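Local coordinates for clavulanic acid biosynthesis oligopeptide binding protein 2 (Streptomyces clavuligerus, PDB 2WOL) that probably binds oligopeptides as the solute-binding component of a transport system and belongs to the biosynthetic pathway of the beta-lactamase inhibitor clavulanic acid, at residues L59-T72 with L228-R242. Residues are numbered along the deposited sequence; the frame is centred on the assembly and turned at random.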
ATOM      1  N   LEU A  59       8.851  -3.670  -8.022  1.00  8.29           N
ATOM      2  CA  LEU A  59      10.017  -4.323  -8.615  1.00  8.58           C
ATOM      3  C   LEU A  59       9.772  -5.812  -8.876  1.00  8.29           C
ATOM      4  O   LEU A  59      10.295  -6.377  -9.839  1.00  8.57           O
ATOM      5  CB  LEU A  59      11.235  -4.140  -7.709  1.00  8.91           C
ATOM      6  CG  LEU A  59      12.578  -4.699  -8.172  1.00 10.68           C
ATOM      7  CD1 LEU A  59      13.105  -3.944  -9.384  1.00 11.91           C
ATOM      8  CD2 LEU A  59      13.561  -4.635  -7.024  1.00 12.16           C
ATOM      9  N   GLN A  60       8.983  -6.444  -8.010  1.00  7.73           N
ATOM     10  CA  GLN A  60       8.655  -7.859  -8.170  1.00  7.42           C
ATOM     11  C   GLN A  60       7.898  -8.169  -9.463  1.00  7.23           C
ATOM     12  O   GLN A  60       7.900  -9.310  -9.927  1.00  7.11           O
ATOM     13  CB  GLN A  60       7.899  -8.387  -6.944  1.00  7.13           C
ATOM     14  CG  GLN A  60       8.830  -8.764  -5.790  1.00  7.36           C
ATOM     15  CD  GLN A  60       9.681  -9.992  -6.078  1.00  8.19           C
ATOM     16  OE1 GLN A  60       9.431 -10.735  -7.030  1.00  9.39           O
ATOM     17  NE2 GLN A  60      10.687 -10.213  -5.243  1.00  8.11           N
ATOM     18  N   ARG A  61       7.268  -7.157 -10.054  1.00  7.04           N
ATOM     19  CA  ARG A  61       6.598  -7.346 -11.341  1.00  7.16           C
ATOM     20  C   ARG A  61       7.600  -7.696 -12.455  1.00  7.41           C
ATOM     21  O   ARG A  61       7.223  -8.274 -13.470  1.00  8.17           O
ATOM     22  CB  ARG A  61       5.745  -6.124 -11.705  1.00  7.30           C
ATOM     23  CG  ARG A  61       4.440  -6.062 -10.923  1.00  7.22           C
ATOM     24  CD  ARG A  61       3.766  -4.695 -10.986  1.00  5.86           C
ATOM     25  NE  ARG A  61       3.292  -4.303 -12.320  1.00  7.42           N
ATOM     26  CZ  ARG A  61       2.196  -4.775 -12.916  1.00  7.92           C
ATOM     27  NH1 ARG A  61       1.451  -5.718 -12.345  1.00  7.85           N
ATOM     28  NH2 ARG A  61       1.852  -4.312 -14.111  1.00  8.71           N
ATOM     29  N   LEU A  62       8.871  -7.356 -12.253  1.00  7.41           N
ATOM     30  CA  LEU A  62       9.934  -7.736 -13.196  1.00  7.80           C
ATOM     31  C   LEU A  62      10.508  -9.122 -12.922  1.00  8.14           C
ATOM     32  O   LEU A  62      11.002  -9.790 -13.836  1.00  8.26           O
ATOM     33  CB  LEU A  62      11.087  -6.730 -13.149  1.00  7.78           C
ATOM     34  CG  LEU A  62      10.868  -5.327 -13.722  1.00  8.04           C
ATOM     35  CD1 LEU A  62      10.224  -4.401 -12.694  1.00  8.52           C
ATOM     36  CD2 LEU A  62      12.195  -4.750 -14.181  1.00  8.57           C
ATOM     37  N   LEU A  63      10.457  -9.535 -11.655  1.00  8.63           N
ATOM     38  CA  LEU A  63      11.165 -10.728 -11.182  1.00  9.29           C
ATOM     39  C   LEU A  63      10.314 -11.987 -11.106  1.00  9.64           C
ATOM     40  O   LEU A  63      10.812 -13.088 -11.349  1.00 10.23           O
ATOM     41  CB  LEU A  63      11.781 -10.454  -9.806  1.00  9.26           C
ATOM     42  CG  LEU A  63      12.912  -9.430  -9.730  1.00  9.75           C
ATOM     43  CD1 LEU A  63      13.196  -9.092  -8.275  1.00 11.29           C
ATOM     44  CD2 LEU A  63      14.161  -9.953 -10.422  1.00 10.85           C
ATOM     45  N   ASN A  64       9.047 -11.842 -10.743  1.00  9.99           N
ATOM     46  CA  ASN A  64       8.206 -13.008 -10.520  1.00 10.13           C
ATOM     47  C   ASN A  64       6.794 -12.817 -11.014  1.00 10.30           C
ATOM     48  O   ASN A  64       6.174 -11.781 -10.771  1.00 11.55           O
ATOM     49  CB  ASN A  64       8.196 -13.394  -9.040  1.00 10.05           C
ATOM     50  CG  ASN A  64       9.501 -14.023  -8.597  1.00  9.76           C
ATOM     51  OD1 ASN A  64       9.846 -15.129  -9.021  1.00  9.70           O
ATOM     52  ND2 ASN A  64      10.243 -13.315  -7.751  1.00  9.52           N
ATOM     53  N   ARG A  65       6.292 -13.825 -11.714  1.00  9.76           N
ATOM     54  CA  ARG A  65       4.905 -13.842 -12.132  1.00  9.42           C
ATOM     55  C   ARG A  65       4.036 -14.421 -11.021  1.00  9.28           C
ATOM     56  O   ARG A  65       4.535 -15.059 -10.093  1.00  9.14           O
ATOM     57  CB  ARG A  65       4.753 -14.642 -13.423  1.00  9.42           C
ATOM     58  CG  ARG A  65       5.540 -14.066 -14.591  1.00 10.09           C
ATOM     59  CD  ARG A  65       5.374 -14.913 -15.837  1.00 10.92           C
ATOM     60  NE  ARG A  65       4.004 -14.891 -16.336  1.00 10.79           N
ATOM     61  CZ  ARG A  65       3.611 -15.460 -17.473  1.00 11.59           C
ATOM     62  NH1 ARG A  65       4.484 -16.106 -18.233  1.00 11.60           N
ATOM     63  NH2 ARG A  65       2.342 -15.385 -17.849  1.00 11.87           N
ATOM     64  N   THR A  66       2.733 -14.181 -11.123  1.00  9.04           N
ATOM     65  CA  THR A  66       1.764 -14.633 -10.132  1.00  9.16           C
ATOM     66  C   THR A  66       0.547 -15.165 -10.887  1.00  9.08           C
ATOM     67  O   THR A  66       0.462 -14.998 -12.106  1.00  9.37           O
ATOM     68  CB  THR A  66       1.361 -13.475  -9.188  1.00  9.22           C
ATOM     69  OG1 THR A  66       1.127 -12.293  -9.965  1.00  9.84           O
ATOM     70  CG2 THR A  66       2.472 -13.178  -8.184  1.00  9.26           C
ATOM     71  N   LEU A  67      -0.383 -15.814 -10.193  1.00  8.69           N
ATOM     72  CA  LEU A  67      -1.588 -16.325 -10.859  1.00  8.62           C
ATOM     73  C   LEU A  67      -2.337 -15.192 -11.545  1.00  8.67           C
ATOM     74  O   LEU A  67      -2.729 -15.306 -12.717  1.00  8.61           O
ATOM     75  CB  LEU A  67      -2.503 -17.058  -9.875  1.00  8.58           C
ATOM     76  CG  LEU A  67      -2.042 -18.440  -9.403  1.00  9.07           C
ATOM     77  CD1 LEU A  67      -2.913 -18.906  -8.252  1.00 10.20           C
ATOM     78  CD2 LEU A  67      -2.066 -19.456 -10.538  1.00  9.35           C
ATOM     79  N   MET A  68      -2.518 -14.105 -10.797  1.00  8.84           N
ATOM     80  CA  MET A  68      -3.170 -12.890 -11.272  1.00  8.82           C
ATOM     81  C   MET A  68      -2.185 -11.744 -11.117  1.00  8.86           C
ATOM     82  O   MET A  68      -1.306 -11.800 -10.266  1.00  8.87           O
ATOM     83  CB  MET A  68      -4.420 -12.595 -10.440  1.00  8.97           C
ATOM     84  CG  MET A  68      -5.428 -13.736 -10.394  1.00  9.65           C
ATOM     85  SD  MET A  68      -6.213 -14.023 -11.997  1.00 10.71           S
ATOM     86  CE  MET A  68      -7.167 -12.515 -12.186  1.00 10.74           C
ATOM     87  N   ALA A  69      -2.324 -10.708 -11.936  1.00  9.13           N
ATOM     88  CA  ALA A  69      -1.464  -9.529 -11.817  1.00  9.20           C
ATOM     89  C   ALA A  69      -2.230  -8.281 -12.201  1.00  9.20           C
ATOM     90  O   ALA A  69      -3.160  -8.345 -13.003  1.00  9.47           O
ATOM     91  CB  ALA A  69      -0.224  -9.675 -12.693  1.00  9.37           C
ATOM     92  N   TYR A  70      -1.847  -7.142 -11.636  1.00  9.17           N
ATOM     93  CA  TYR A  70      -2.444  -5.887 -12.081  1.00  9.05           C
ATOM     94  C   TYR A  70      -2.021  -5.627 -13.525  1.00  9.31           C
ATOM     95  O   TYR A  70      -0.841  -5.737 -13.858  1.00  9.25           O
ATOM     96  CB  TYR A  70      -2.117  -4.738 -11.116  1.00  9.01           C
ATOM     97  CG  TYR A  70      -2.679  -5.048  -9.751  1.00  8.53           C
ATOM     98  CD1 TYR A  70      -1.875  -5.601  -8.756  1.00  8.49           C
ATOM     99  CD2 TYR A  70      -4.036  -4.863  -9.478  1.00  7.89           C
ATOM    100  CE1 TYR A  70      -2.396  -5.931  -7.512  1.00  9.24           C
ATOM    101  CE2 TYR A  70      -4.573  -5.195  -8.235  1.00  8.03           C
ATOM    102  CZ  TYR A  70      -3.742  -5.734  -7.259  1.00  8.78           C
ATOM    103  OH  TYR A  70      -4.252  -6.077  -6.026  1.00  9.47           O
ATOM    104  N   PRO A  71      -2.996  -5.336 -14.397  1.00 10.01           N
ATOM    105  CA  PRO A  71      -2.671  -5.205 -15.812  1.00 10.51           C
ATOM    106  C   PRO A  71      -1.832  -3.966 -16.096  1.00 10.61           C
ATOM    107  O   PRO A  71      -1.753  -3.051 -15.261  1.00 10.84           O
ATOM    108  CB  PRO A  71      -4.045  -5.114 -16.485  1.00 10.91           C
ATOM    109  CG  PRO A  71      -4.956  -4.612 -15.442  1.00 11.15           C
ATOM    110  CD  PRO A  71      -4.431  -5.128 -14.127  1.00  9.91           C
ATOM    111  N   THR A  72      -1.191  -3.962 -17.258  1.00 10.66           N
ATOM    112  CA  THR A  72      -0.374  -2.833 -17.685  1.00 11.28           C
ATOM    113  C   THR A  72      -1.301  -1.788 -18.307  1.00 11.59           C
ATOM    114  O   THR A  72      -1.519  -1.758 -19.518  1.00 11.99           O
ATOM    115  CB  THR A  72       0.745  -3.300 -18.639  1.00 11.31           C
ATOM    116  OG1 THR A  72       1.500  -4.333 -17.991  1.00 12.59           O
ATOM    117  CG2 THR A  72       1.687  -2.156 -19.008  1.00 11.72           C
ATOM    118  N   LEU A 228      19.667  -6.523 -12.454  1.00 10.37           N
ATOM    119  CA  LEU A 228      18.785  -7.538 -13.006  1.00 10.34           C
ATOM    120  C   LEU A 228      19.134  -7.791 -14.462  1.00 10.50           C
ATOM    121  O   LEU A 228      19.367  -6.856 -15.230  1.00 10.19           O
ATOM    122  CB  LEU A 228      17.319  -7.103 -12.906  1.00 10.55           C
ATOM    123  CG  LEU A 228      16.750  -6.624 -11.565  1.00 11.11           C
ATOM    124  CD1 LEU A 228      15.245  -6.441 -11.706  1.00 11.12           C
ATOM    125  CD2 LEU A 228      17.067  -7.580 -10.413  1.00 11.60           C
ATOM    126  N   GLU A 229      19.175  -9.069 -14.825  1.00 10.60           N
ATOM    127  CA  GLU A 229      19.405  -9.485 -16.209  1.00 11.18           C
ATOM    128  C   GLU A 229      18.185 -10.249 -16.710  1.00 10.99           C
ATOM    129  O   GLU A 229      17.339 -10.653 -15.917  1.00 10.91           O
ATOM    130  CB  GLU A 229      20.666 -10.360 -16.305  1.00 11.11           C
ATOM    131  CG  GLU A 229      20.593 -11.626 -15.454  1.00 12.25           C
ATOM    132  CD  GLU A 229      21.839 -12.485 -15.526  1.00 12.63           C
ATOM    133  OE1 GLU A 229      22.895 -11.989 -15.975  1.00 16.04           O
ATOM    134  OE2 GLU A 229      21.759 -13.662 -15.114  1.00 15.20           O
ATOM    135  N   ARG A 230      18.092 -10.448 -18.022  1.00 11.14           N
ATOM    136  CA  ARG A 230      16.985 -11.200 -18.590  1.00 11.14           C
ATOM    137  C   ARG A 230      16.954 -12.641 -18.086  1.00 11.20           C
ATOM    138  O   ARG A 230      17.997 -13.283 -17.920  1.00 11.68           O
ATOM    139  CB  ARG A 230      17.053 -11.201 -20.115  1.00 11.01           C
ATOM    140  CG  ARG A 230      16.752  -9.857 -20.760  1.00 11.62           C
ATOM    141  CD  ARG A 230      16.440 -10.052 -22.239  1.00 10.68           C
ATOM    142  NE  ARG A 230      16.239  -8.792 -22.953  1.00 10.21           N
ATOM    143  CZ  ARG A 230      15.094  -8.116 -22.978  1.00 10.40           C
ATOM    144  NH1 ARG A 230      14.030  -8.567 -22.325  1.00 11.05           N
ATOM    145  NH2 ARG A 230      15.007  -6.984 -23.663  1.00 10.25           N
ATOM    146  N   ASN A 231      15.744 -13.121 -17.832  1.00 11.38           N
ATOM    147  CA  ASN A 231      15.498 -14.524 -17.551  1.00 11.66           C
ATOM    148  C   ASN A 231      15.392 -15.250 -18.896  1.00 12.15           C
ATOM    149  O   ASN A 231      14.426 -15.044 -19.632  1.00 12.04           O
ATOM    150  CB  ASN A 231      14.212 -14.662 -16.727  1.00 11.42           C
ATOM    151  CG  ASN A 231      13.773 -16.111 -16.522  1.00 11.68           C
ATOM    152  OD1 ASN A 231      14.347 -17.045 -17.079  1.00 11.56           O
ATOM    153  ND2 ASN A 231      12.733 -16.294 -15.721  1.00 11.53           N
ATOM    154  N   PRO A 232      16.381 -16.105 -19.217  1.00 12.87           N
ATOM    155  CA  PRO A 232      16.420 -16.706 -20.556  1.00 13.16           C
ATOM    156  C   PRO A 232      15.283 -17.693 -20.838  1.00 13.35           C
ATOM    157  O   PRO A 232      15.044 -18.035 -22.000  1.00 13.67           O
ATOM    158  CB  PRO A 232      17.774 -17.419 -20.586  1.00 13.19           C
ATOM    159  CG  PRO A 232      18.118 -17.672 -19.179  1.00 13.86           C
ATOM    160  CD  PRO A 232      17.492 -16.570 -18.367  1.00 12.81           C
ATOM    161  N   HIS A 233      14.582 -18.127 -19.791  1.00 13.27           N
ATOM    162  CA  HIS A 233      13.502 -19.103 -19.938  1.00 13.31           C
ATOM    163  C   HIS A 233      12.100 -18.503 -19.866  1.00 13.30           C
ATOM    164  O   HIS A 233      11.105 -19.212 -20.041  1.00 13.09           O
ATOM    165  CB  HIS A 233      13.656 -20.225 -18.912  1.00 13.49           C
ATOM    166  CG  HIS A 233      14.852 -21.090 -19.150  1.00 14.42           C
ATOM    167  ND1 HIS A 233      14.842 -22.140 -20.044  1.00 16.10           N
ATOM    168  CD2 HIS A 233      16.100 -21.050 -18.628  1.00 15.37           C
ATOM    169  CE1 HIS A 233      16.032 -22.714 -20.054  1.00 16.64           C
ATOM    170  NE2 HIS A 233      16.814 -22.072 -19.205  1.00 16.53           N
ATOM    171  N   TRP A 234      12.019 -17.200 -19.604  1.00 12.98           N
ATOM    172  CA  TRP A 234      10.738 -16.505 -19.635  1.00 13.06           C
ATOM    173  C   TRP A 234      10.259 -16.416 -21.084  1.00 13.52           C
ATOM    174  O   TRP A 234      11.042 -16.104 -21.979  1.00 13.87           O
ATOM    175  CB  TRP A 234      10.862 -15.122 -18.994  1.00 12.47           C
ATOM    176  CG  TRP A 234       9.659 -14.231 -19.145  1.00 11.36           C
ATOM    177  CD1 TRP A 234       8.523 -14.234 -18.379  1.00 10.92           C
ATOM    178  CD2 TRP A 234       9.489 -13.181 -20.107  1.00 10.83           C
ATOM    179  NE1 TRP A 234       7.657 -13.253 -18.807  1.00 10.83           N
ATOM    180  CE2 TRP A 234       8.224 -12.598 -19.872  1.00 10.66           C
ATOM    181  CE3 TRP A 234      10.281 -12.681 -21.150  1.00 11.01           C
ATOM    182  CZ2 TRP A 234       7.734 -11.537 -20.639  1.00 10.67           C
ATOM    183  CZ3 TRP A 234       9.792 -11.623 -21.911  1.00 11.27           C
ATOM    184  CH2 TRP A 234       8.530 -11.069 -21.653  1.00 11.53           C
ATOM    185  N   ASP A 235       8.979 -16.706 -21.296  1.00 14.05           N
ATOM    186  CA  ASP A 235       8.411 -16.798 -22.638  1.00 14.82           C
ATOM    187  C   ASP A 235       7.424 -15.667 -22.887  1.00 14.92           C
ATOM    188  O   ASP A 235       6.296 -15.676 -22.391  1.00 14.70           O
ATOM    189  CB  ASP A 235       7.746 -18.165 -22.845  1.00 15.32           C
ATOM    190  CG  ASP A 235       7.302 -18.406 -24.291  1.00 16.41           C
ATOM    191  OD1 ASP A 235       7.276 -17.459 -25.109  1.00 18.20           O
ATOM    192  OD2 ASP A 235       6.968 -19.569 -24.606  1.00 18.57           O
ATOM    193  N   ARG A 236       7.878 -14.706 -23.684  1.00 15.18           N
ATOM    194  CA  ARG A 236       7.115 -13.519 -24.056  1.00 15.96           C
ATOM    195  C   ARG A 236       5.699 -13.837 -24.555  1.00 15.96           C
ATOM    196  O   ARG A 236       4.743 -13.129 -24.229  1.00 15.94           O
ATOM    197  CB  ARG A 236       7.900 -12.764 -25.128  1.00 16.13           C
ATOM    198  CG  ARG A 236       7.374 -11.401 -25.494  1.00 17.74           C
ATOM    199  CD  ARG A 236       8.314 -10.753 -26.502  1.00 17.92           C
ATOM    200  NE  ARG A 236       9.604 -10.385 -25.912  1.00 18.16           N
ATOM    201  CZ  ARG A 236       9.801  -9.288 -25.190  1.00 16.91           C
ATOM    202  NH1 ARG A 236       8.791  -8.459 -24.963  1.00 18.53           N
ATOM    203  NH2 ARG A 236      11.001  -9.018 -24.692  1.00 16.62           N
ATOM    204  N   ALA A 237       5.571 -14.914 -25.328  1.00 16.38           N
ATOM    205  CA  ALA A 237       4.290 -15.314 -25.915  1.00 16.78           C
ATOM    206  C   ALA A 237       3.266 -15.775 -24.878  1.00 16.80           C
ATOM    207  O   ALA A 237       2.067 -15.836 -25.170  1.00 17.41           O
ATOM    208  CB  ALA A 237       4.505 -16.397 -26.967  1.00 16.84           C
ATOM    209  N   THR A 238       3.741 -16.086 -23.673  1.00 16.39           N
ATOM    210  CA  THR A 238       2.882 -16.600 -22.602  1.00 16.01           C
ATOM    211  C   THR A 238       2.534 -15.545 -21.553  1.00 15.54           C
ATOM    212  O   THR A 238       1.802 -15.827 -20.604  1.00 15.65           O
ATOM    213  CB  THR A 238       3.524 -17.805 -21.880  1.00 16.09           C
ATOM    214  OG1 THR A 238       4.624 -17.363 -21.066  1.00 16.06           O
ATOM    215  CG2 THR A 238       4.010 -18.843 -22.885  1.00 16.03           C
ATOM    216  N   ASP A 239       3.061 -14.337 -21.728  1.00 15.09           N
ATOM    217  CA  ASP A 239       2.913 -13.289 -20.724  1.00 14.36           C
ATOM    218  C   ASP A 239       2.096 -12.119 -21.272  1.00 14.55           C
ATOM    219  O   ASP A 239       2.589 -11.378 -22.123  1.00 14.68           O
ATOM    220  CB  ASP A 239       4.294 -12.820 -20.259  1.00 13.98           C
ATOM    221  CG  ASP A 239       4.234 -11.968 -19.003  1.00 12.43           C
ATOM    222  OD1 ASP A 239       3.317 -11.130 -18.884  1.00 11.24           O
ATOM    223  OD2 ASP A 239       5.118 -12.140 -18.139  1.00 10.55           O
ATOM    224  N   PRO A 240       0.846 -11.954 -20.786  1.00 14.57           N
ATOM    225  CA  PRO A 240      -0.033 -10.873 -21.243  1.00 14.56           C
ATOM    226  C   PRO A 240       0.204  -9.531 -20.539  1.00 14.49           C
ATOM    227  O   PRO A 240      -0.478  -8.548 -20.849  1.00 15.24           O
ATOM    228  CB  PRO A 240      -1.426 -11.402 -20.898  1.00 14.61           C
ATOM    229  CG  PRO A 240      -1.205 -12.207 -19.655  1.00 14.82           C
ATOM    230  CD  PRO A 240       0.181 -12.804 -19.777  1.00 14.68           C
ATOM    231  N   ILE A 241       1.155  -9.498 -19.606  1.00 13.86           N
ATOM    232  CA  ILE A 241       1.372  -8.330 -18.743  1.00 13.43           C
ATOM    233  C   ILE A 241       2.649  -7.557 -19.097  1.00 12.90           C
ATOM    234  O   ILE A 241       2.638  -6.323 -19.173  1.00 12.98           O
ATOM    235  CB  ILE A 241       1.438  -8.745 -17.228  1.00 13.53           C
ATOM    236  CG1 ILE A 241       0.239  -9.624 -16.810  1.00 14.08           C
ATOM    237  CG2 ILE A 241       1.633  -7.517 -16.309  1.00 13.94           C
ATOM    238  CD1 ILE A 241      -1.109  -8.915 -16.733  1.00 14.95           C
ATOM    239  N   ARG A 242       3.737  -8.288 -19.324  1.00 11.84           N
ATOM    240  CA  ARG A 242       5.081  -7.715 -19.283  1.00 11.30           C
ATOM    241  C   ARG A 242       5.763  -7.585 -20.647  1.00 10.94           C
ATOM    242  O   ARG A 242       6.022  -8.596 -21.303  1.00 11.05           O
ATOM    243  CB  ARG A 242       5.960  -8.541 -18.339  1.00 11.03           C
ATOM    244  CG  ARG A 242       5.417  -8.595 -16.929  1.00 10.60           C
ATOM    245  CD  ARG A 242       6.093  -9.650 -16.089  1.00  9.76           C
ATOM    246  NE  ARG A 242       5.390  -9.804 -14.819  1.00  9.22           N
ATOM    247  CZ  ARG A 242       4.284 -10.523 -14.660  1.00  9.70           C
ATOM    248  NH1 ARG A 242       3.766 -11.192 -15.686  1.00  8.99           N
ATOM    249  NH2 ARG A 242       3.699 -10.587 -13.473  1.00 10.04           N
TER
HETATM  250  O   HOH W   1       4.449  -9.851 -10.882  1.00 14.80           O
HETATM  251  O   HOH W   2      -1.774  -6.056 -19.282  1.00 14.66           O
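Arg-65 reaches across to the carboxylate of Asp-239, which Arg-242 of the acid's own segment also holds, an example of how one buried acid can hold two arginines together. Arg-242 NH1 donates to Asp-239 OD2 on its syn side, while Trp-234 NE1 reaches the same oxygen on the anti side. The guanidinium of Arg-65 instead stacks on the carboxylate, planes 24° apart, with Arg-65 NE 3.5 Å from Asp-239 OD2; the oxygen lies over the guanidinium face, so the pairing is purely electrostatic. Asp-84 adds a second negative charge, bridged to both arginines.

Directed hydrogen bonds fix each guanidinium. Bent at chi3 (66°), Arg-65 turns end-on to Thr-238: NH1 meets Thr-238 OG1 in plane at 3.1 Å, while NH2 reaches Thr-238 O (2.8 Å) from above the carbonyl plane. Extended Arg-242 sends NE to Arg-61 O (2.7 Å), within both planes, and a water links its NH2 to Asn-64 O. Thr-72 OG1 donates to Ile-241 O at 2.6 Å.

In this family 5 solute-binding protein, the contact ties the end of helix 54-63 and the chain running on through strand 68-69 to the chain leaving strand 225-230 of a mixed sheet.

Apolar contacts flank the polar centre: Leu-228 meets Leu-63 (CD2 to CD2, 3.8 Å) and Leu-59, while Ile-241 CG1 rests against Ala-69 CB.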